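Local coordinates for cysteine desulfurase (Elizabethkingia anophelis NUHP1, PDB 5VPR), which probably removes sulfur and selenium from L-cysteine, L-selenocysteine and their oxidised dimers to leave L-alanine, using pyridoxal 5'-phosphate as cofactor, at residues V186-I189 / D190-R194. Residues are numbered along the deposited sequence; the frame is centred on the assembly and turned at random.
Sequences VNPI and DEIIR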
loop_
_atom_site.group_PDB
_atom_site.type_symbol
_atom_site.label_atom_id
_atom_site.label_comp_id
_atom_site.label_asym_id
_atom_site.label_seq_id
_atom_site.Cartn_x
_atom_site.Cartn_y
_atom_site.Cartn_z
ATOM N N VAL A 186 -10.161 -5.352 3.881
ATOM C CA VAL A 186 -9.853 -4.335 4.878
ATOM C C VAL A 186 -9.901 -4.987 6.256
ATOM O O VAL A 186 -10.966 -5.395 6.718
ATOM C CB VAL A 186 -10.824 -3.156 4.790
ATOM C CG1 VAL A 186 -10.538 -2.142 5.914
ATOM C CG2 VAL A 186 -10.743 -2.517 3.405
ATOM N N ASN A 187 -8.761 -5.069 6.916
ATOM C CA ASN A 187 -8.725 -5.709 8.221
ATOM C C ASN A 187 -9.227 -4.757 9.308
ATOM O O ASN A 187 -9.148 -3.535 9.161
ATOM C CB ASN A 187 -7.312 -6.182 8.539
ATOM C CG ASN A 187 -6.925 -7.396 7.720
ATOM O OD1 ASN A 187 -7.705 -8.343 7.608
ATOM N ND2 ASN A 187 -5.733 -7.365 7.110
ATOM N N PRO A 188 -9.793 -5.291 10.390
ATOM C CA PRO A 188 -10.384 -4.410 11.411
ATOM C C PRO A 188 -9.323 -3.832 12.344
ATOM O O PRO A 188 -9.179 -4.213 13.528
ATOM C CB PRO A 188 -11.365 -5.350 12.117
ATOM C CG PRO A 188 -10.697 -6.679 12.032
ATOM C CD PRO A 188 -10.080 -6.712 10.660
ATOM N N ILE A 189 -8.575 -2.865 11.802
ATOM C CA ILE A 189 -7.410 -2.298 12.499
ATOM C C ILE A 189 -7.802 -1.646 13.825
ATOM O O ILE A 189 -7.072 -1.756 14.823
ATOM C CB ILE A 189 -6.690 -1.301 11.579
ATOM C CG1 ILE A 189 -6.020 -2.048 10.435
ATOM C CG2 ILE A 189 -5.633 -0.521 12.340
ATOM C CD1 ILE A 189 -5.124 -3.147 10.902
ATOM N N ASP A 190 -8.933 -0.928 13.861
ATOM C CA ASP A 190 -9.278 -0.195 15.083
ATOM C C ASP A 190 -9.637 -1.147 16.216
ATOM O O ASP A 190 -9.282 -0.911 17.379
ATOM C CB ASP A 190 -10.432 0.774 14.826
ATOM C CG ASP A 190 -10.017 1.957 13.974
ATOM O OD1 ASP A 190 -8.794 2.159 13.787
ATOM O OD2 ASP A 190 -10.912 2.683 13.489
ATOM N N GLU A 191 -10.344 -2.226 15.892
ATOM C CA GLU A 191 -10.647 -3.246 16.888
ATOM C C GLU A 191 -9.382 -3.961 17.350
ATOM O O GLU A 191 -9.216 -4.234 18.544
ATOM C CB GLU A 191 -11.639 -4.240 16.294
ATOM C CG GLU A 191 -12.217 -5.215 17.279
ATOM C CD GLU A 191 -13.125 -6.192 16.586
ATOM O OE1 GLU A 191 -13.389 -7.279 17.144
ATOM O OE2 GLU A 191 -13.552 -5.864 15.456
ATOM N N ILE A 192 -8.474 -4.264 16.414
ATOM C CA ILE A 192 -7.220 -4.934 16.769
ATOM C C ILE A 192 -6.394 -4.065 17.716
ATOM O O ILE A 192 -5.917 -4.531 18.757
ATOM C CB ILE A 192 -6.418 -5.284 15.499
ATOM C CG1 ILE A 192 -7.148 -6.336 14.660
ATOM C CG2 ILE A 192 -4.995 -5.735 15.860
ATOM C CD1 ILE A 192 -6.487 -6.586 13.281
ATOM N N ILE A 193 -6.208 -2.788 17.364
ATOM C CA ILE A 193 -5.415 -1.878 18.188
ATOM C C ILE A 193 -6.031 -1.733 19.575
ATOM O O ILE A 193 -5.329 -1.787 20.588
ATOM C CB ILE A 193 -5.269 -0.520 17.484
ATOM C CG1 ILE A 193 -4.326 -0.654 16.280
ATOM C CG2 ILE A 193 -4.705 0.524 18.437
ATOM C CD1 ILE A 193 -4.209 0.612 15.481
ATOM N N ARG A 194 -7.356 -1.577 19.641
ATOM C CA ARG A 194 -8.031 -1.522 20.933
ATOM C C ARG A 194 -7.716 -2.762 21.765
ATOM O O ARG A 194 -7.396 -2.655 22.954
ATOM C CB ARG A 194 -9.542 -1.371 20.728
ATOM C CG ARG A 194 -10.182 -0.366 21.653
ATOM C CD ARG A 194 -11.702 -0.288 21.462
ATOM N NE ARG A 194 -12.062 -0.210 20.049
ATOM C CZ ARG A 194 -12.722 -1.160 19.399
ATOM N NH1 ARG A 194 -13.111 -2.250 20.051
ATOM N NH2 ARG A 194 -13.004 -1.017 18.107
#
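Pro188 and Ile189 hand their carbonyl oxygens to Ile192 and Ile193, and with these two bonds the first turn of helix 189-199 closes. Ile192 N donates to Pro188 O at 3.0 Å, almost in line with the carbonyl bond; Ile193 N reaches Ile189 O at 2.9 Å with a nearly straight N-H (169°), the donor lying somewhat out of the carbonyl plane. One residue further on, Arg194 N repeats the pattern with Asp190 O. Pro188, at the N-cap position, brings no amide hydrogen of its own, yet its carbonyl starts the helical series. It is also the centre of an inverse gamma turn, in which Ile189 N makes a weak bond to Asn187 O, 2.8 Å away. The side-chain amide nitrogen of Asn187 is satisfied by the carbonyl of Asn177, while its backbone pairs with Gln178, tying the approach to the helix to the end of strand 171-177.

Apolar groups pack against the two carbonyl oxygens of Pro188 and Ile189. Ile192 keeps CG1 beside its own backbone N (chi1 -66°), which lays that methylene against Pro188 O at 3.1 Å. Ile189 turns CG2 away from its backbone N and along the helix, where it meets the CD1 methyl of Ile193 at 3.6 Å, the two side chains crossing at a slant. On another side of the turn, Glu191 runs out extended and leaves OE2 4.0 Å from Pro188 CB, a loose contact.

Ile189 rests on Val176 and Ile206, Ile192 on Val176 and Ile193 on Ile204, residues of the neighbouring strands 171-177 and 203-207. The whole is a helix N-terminus in the right-handed beta-alpha-beta crossover between two parallel strands, as in the large domain of fold-type I pyridoxal-phosphate enzymes.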